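Local coordinates for PKS (Streptomyces sp. CNQ431, PDB 5YDA), which contains an acyltransferase domain, the part crystallised here, which is broadly selective and probably loads extender acyl units for splenocin assembly, at residues A268-E278 / R290-V301. Residues are numbered along the deposited sequence; the frame is centred on the assembly and turned at random.
Sequences AGDTDAVDRLE and RLRMPAAAHSHV
Ala268 CB is wedged into the loop after strand 288-290, 3.9 Å from Ala296 CB and 3.7 Å from Ser299 CB, in the buried, tightly packed part of the contact. Next to it, bare Gly269 lets the loop come close: Val301 CG2 lies 3.7 Å from Gly269 C, and the His300 ring brings CE1 near Gly269 CA while its ND1 is hydrogen-bonded to Ser255 OG. Ser299 OG, set over its own backbone by a chi1 of 82°, donates to Ala296 O and accepts from Val301 N in an ST turn. Strand 264-269, helix 271-283 and edge strand 288-290 belong to the small ferredoxin-like subdomain of the acyltransferase fold; from it the loop runs toward the active site, carrying His298, whose NE2 is hydrogen-bonded to Ser200 of the GxSxG motif, consistent with the catalytic dyad of this family. The more solvent-facing side is polar and carried chiefly by Arg290, which folds back to the helix in a salt-bridge network. Its NE bonds nearly straight to Glu278 OE1 (2.7 Å, 171°), while NH2 meets Asp275 OD1 at 2.8 Å and, weakly, Glu278 OE2. The Glu278 carboxylate is twisted 49° from the guanidinium plane, and Val274 CG1 rests over one face.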
loop_
_atom_site.group_PDB
_atom_site.type_symbol
_atom_site.label_atom_id
_atom_site.label_comp_id
_atom_site.label_asym_id
_atom_site.label_seq_id
_atom_site.Cartn_x
_atom_site.Cartn_y
_atom_site.Cartn_z
ATOM N N ALA A 268 10.961 -12.050 16.372
ATOM C CA ALA A 268 10.946 -13.334 15.681
ATOM C C ALA A 268 12.047 -14.234 16.230
ATOM O O ALA A 268 13.078 -13.758 16.713
ATOM C CB ALA A 268 11.143 -13.155 14.171
ATOM N N GLY A 269 11.823 -15.540 16.138
ATOM C CA GLY A 269 12.813 -16.504 16.587
ATOM C C GLY A 269 12.187 -17.879 16.627
ATOM O O GLY A 269 11.125 -18.098 16.031
ATOM N N ASP A 270 12.832 -18.798 17.352
ATOM C CA ASP A 270 12.223 -20.119 17.416
ATOM C C ASP A 270 11.002 -20.075 18.323
ATOM O O ASP A 270 10.869 -19.202 19.182
ATOM C CB ASP A 270 13.212 -21.188 17.875
ATOM C CG ASP A 270 13.777 -20.916 19.226
ATOM O OD1 ASP A 270 13.169 -21.363 20.243
ATOM O OD2 ASP A 270 14.854 -20.276 19.252
ATOM N N THR A 271 10.092 -21.020 18.100
ATOM C CA THR A 271 8.780 -20.933 18.726
ATOM C C THR A 271 8.878 -20.981 20.247
ATOM O O THR A 271 8.153 -20.257 20.935
ATOM C CB THR A 271 7.875 -22.038 18.186
ATOM O OG1 THR A 271 7.879 -21.968 16.752
ATOM C CG2 THR A 271 6.452 -21.833 18.663
ATOM N N ASP A 272 9.787 -21.798 20.788
ATOM C CA ASP A 272 9.960 -21.881 22.239
ATOM C C ASP A 272 10.354 -20.532 22.830
ATOM O O ASP A 272 9.797 -20.099 23.842
ATOM C CB ASP A 272 11.020 -22.928 22.595
ATOM C CG ASP A 272 10.504 -24.348 22.484
ATOM O OD1 ASP A 272 9.266 -24.538 22.392
ATOM O OD2 ASP A 272 11.347 -25.277 22.503
ATOM N N ALA A 273 11.349 -19.880 22.232
ATOM C CA ALA A 273 11.768 -18.568 22.707
ATOM C C ALA A 273 10.630 -17.551 22.603
ATOM O O ALA A 273 10.470 -16.698 23.483
ATOM C CB ALA A 273 12.989 -18.095 21.917
ATOM N N VAL A 274 9.821 -17.636 21.544
ATOM C CA VAL A 274 8.718 -16.693 21.383
ATOM C C VAL A 274 7.648 -16.953 22.437
ATOM O O VAL A 274 7.080 -16.007 23.006
ATOM C CB VAL A 274 8.152 -16.766 19.947
ATOM C CG1 VAL A 274 6.789 -16.089 19.859
ATOM C CG2 VAL A 274 9.114 -16.114 18.964
ATOM N N ASP A 275 7.367 -18.237 22.725
ATOM C CA ASP A 275 6.467 -18.597 23.822
ATOM C C ASP A 275 6.896 -17.938 25.130
ATOM O O ASP A 275 6.078 -17.343 25.843
ATOM C CB ASP A 275 6.421 -20.117 24.008
ATOM C CG ASP A 275 5.628 -20.823 22.925
ATOM O OD1 ASP A 275 4.872 -20.150 22.198
ATOM O OD2 ASP A 275 5.748 -22.061 22.813
ATOM N N ARG A 276 8.185 -18.021 25.456
ATOM C CA ARG A 276 8.623 -17.479 26.734
ATOM C C ARG A 276 8.558 -15.962 26.742
ATOM O O ARG A 276 8.182 -15.367 27.756
ATOM C CB ARG A 276 10.028 -17.976 27.084
ATOM C CG ARG A 276 10.060 -19.483 27.307
ATOM C CD ARG A 276 11.454 -20.061 27.520
ATOM N NE ARG A 276 12.518 -19.234 26.977
ATOM C CZ ARG A 276 13.342 -19.627 26.016
ATOM N NH1 ARG A 276 13.249 -20.834 25.466
ATOM N NH2 ARG A 276 14.277 -18.776 25.591
ATOM N N LEU A 277 8.913 -15.316 25.628
ATOM C CA LEU A 277 8.732 -13.872 25.534
ATOM C C LEU A 277 7.278 -13.480 25.783
ATOM O O LEU A 277 6.999 -12.514 26.500
ATOM C CB LEU A 277 9.185 -13.376 24.163
ATOM C CG LEU A 277 8.892 -11.892 23.909
ATOM C CD1 LEU A 277 9.683 -11.026 24.896
ATOM C CD2 LEU A 277 9.217 -11.501 22.475
ATOM N N GLU A 278 6.340 -14.224 25.201
ATOM C CA GLU A 278 4.936 -13.884 25.376
ATOM C C GLU A 278 4.518 -14.019 26.836
ATOM O O GLU A 278 3.786 -13.167 27.350
ATOM C CB GLU A 278 4.070 -14.747 24.457
ATOM C CG GLU A 278 4.244 -14.334 22.995
ATOM C CD GLU A 278 3.404 -15.136 22.023
ATOM O OE1 GLU A 278 3.502 -14.844 20.817
ATOM O OE2 GLU A 278 2.657 -16.051 22.450
ATOM N N ARG A 290 0.454 -12.861 18.447
ATOM C CA ARG A 290 1.191 -13.771 17.584
ATOM C C ARG A 290 0.760 -13.561 16.139
ATOM O O ARG A 290 -0.432 -13.635 15.826
ATOM C CB ARG A 290 0.931 -15.218 18.021
ATOM C CG ARG A 290 1.616 -16.271 17.167
ATOM C CD ARG A 290 3.102 -16.308 17.438
ATOM N NE ARG A 290 3.366 -16.651 18.832
ATOM C CZ ARG A 290 3.595 -17.890 19.260
ATOM N NH1 ARG A 290 3.597 -18.893 18.392
ATOM N NH2 ARG A 290 3.826 -18.124 20.548
ATOM N N LEU A 291 1.713 -13.253 15.262
ATOM C CA LEU A 291 1.389 -13.213 13.839
ATOM C C LEU A 291 1.016 -14.622 13.383
ATOM O O LEU A 291 1.619 -15.608 13.812
ATOM C CB LEU A 291 2.568 -12.648 13.027
ATOM C CG LEU A 291 3.067 -11.236 13.428
ATOM C CD1 LEU A 291 3.780 -10.507 12.280
ATOM C CD2 LEU A 291 1.942 -10.356 13.970
ATOM N N ARG A 292 -0.027 -14.729 12.561
ATOM C CA ARG A 292 -0.554 -16.058 12.255
ATOM C C ARG A 292 0.356 -16.847 11.334
ATOM O O ARG A 292 0.305 -18.076 11.355
ATOM C CB ARG A 292 -1.953 -16.009 11.616
ATOM C CG ARG A 292 -3.037 -15.187 12.339
ATOM C CD ARG A 292 -2.720 -13.711 12.355
ATOM N NE ARG A 292 -2.400 -13.233 11.017
ATOM C CZ ARG A 292 -1.577 -12.223 10.729
ATOM N NH1 ARG A 292 -0.942 -11.520 11.634
ATOM N NH2 ARG A 292 -1.380 -11.905 9.466
ATOM N N MET A 293 1.188 -16.189 10.546
ATOM C CA MET A 293 2.142 -16.925 9.725
ATOM C C MET A 293 3.210 -17.574 10.599
ATOM O O MET A 293 4.004 -16.849 11.218
ATOM C CB MET A 293 2.791 -15.991 8.704
ATOM C CG MET A 293 3.830 -16.675 7.840
ATOM S SD MET A 293 3.074 -17.918 6.757
ATOM C CE MET A 293 4.554 -18.674 6.073
ATOM N N PRO A 294 3.279 -18.910 10.679
ATOM C CA PRO A 294 4.329 -19.551 11.485
ATOM C C PRO A 294 5.685 -19.450 10.811
ATOM O O PRO A 294 6.230 -20.432 10.298
ATOM C CB PRO A 294 3.858 -21.008 11.581
ATOM C CG PRO A 294 3.144 -21.233 10.280
ATOM C CD PRO A 294 2.460 -19.901 9.951
ATOM N N ALA A 295 6.275 -18.280 10.831
ATOM C CA ALA A 295 7.571 -18.046 10.257
ATOM C C ALA A 295 8.300 -16.996 11.042
ATOM O O ALA A 295 7.731 -16.310 11.800
ATOM C CB ALA A 295 7.428 -17.616 8.828
ATOM N N ALA A 296 9.579 -16.878 10.801
ATOM C CA ALA A 296 10.421 -15.933 11.469
ATOM C C ALA A 296 11.300 -15.101 10.553
ATOM O O ALA A 296 12.502 -15.124 10.641
ATOM C CB ALA A 296 11.261 -16.649 12.492
ATOM N N ALA A 297 10.692 -14.340 9.684
ATOM C CA ALA A 297 11.446 -13.481 8.801
ATOM C C ALA A 297 12.243 -12.445 9.595
ATOM O O ALA A 297 11.874 -12.070 10.661
ATOM C CB ALA A 297 10.515 -12.806 7.848
ATOM N N HIS A 298 13.337 -11.980 9.046
ATOM C CA HIS A 298 14.177 -10.970 9.662
ATOM C C HIS A 298 14.784 -11.318 11.003
ATOM O O HIS A 298 14.918 -10.492 11.847
ATOM C CB HIS A 298 13.461 -9.620 9.725
ATOM C CG HIS A 298 12.885 -9.192 8.422
ATOM N ND1 HIS A 298 13.615 -8.525 7.483
ATOM C CD2 HIS A 298 11.667 -9.362 7.890
ATOM C CE1 HIS A 298 12.882 -8.317 6.424
ATOM N NE2 HIS A 298 11.693 -8.813 6.644
ATOM N N SER A 299 15.166 -12.555 11.153
ATOM C CA SER A 299 15.779 -13.099 12.362
ATOM C C SER A 299 16.828 -14.158 12.019
ATOM O O SER A 299 16.935 -14.635 10.882
ATOM C CB SER A 299 14.740 -13.707 13.299
ATOM O OG SER A 299 14.389 -15.020 12.913
ATOM N N HIS A 300 17.586 -14.544 13.051
ATOM C CA HIS A 300 18.630 -15.552 12.907
ATOM C C HIS A 300 18.086 -16.862 12.337
ATOM O O HIS A 300 18.828 -17.608 11.689
ATOM C CB HIS A 300 19.285 -15.798 14.263
ATOM C CG HIS A 300 18.348 -16.393 15.260
ATOM N ND1 HIS A 300 17.443 -15.631 15.975
ATOM C CD2 HIS A 300 18.117 -17.682 15.606
ATOM C CE1 HIS A 300 16.721 -16.425 16.745
ATOM N NE2 HIS A 300 17.106 -17.675 16.538
ATOM N N VAL A 301 16.795 -17.146 12.531
ATOM C CA VAL A 301 16.192 -18.370 11.989
ATOM C C VAL A 301 16.407 -18.501 10.475
ATOM O O VAL A 301 16.395 -19.611 9.931
ATOM C CB VAL A 301 14.690 -18.418 12.347
ATOM C CG1 VAL A 301 14.005 -19.602 11.677
ATOM C CG2 VAL A 301 14.502 -18.488 13.867
#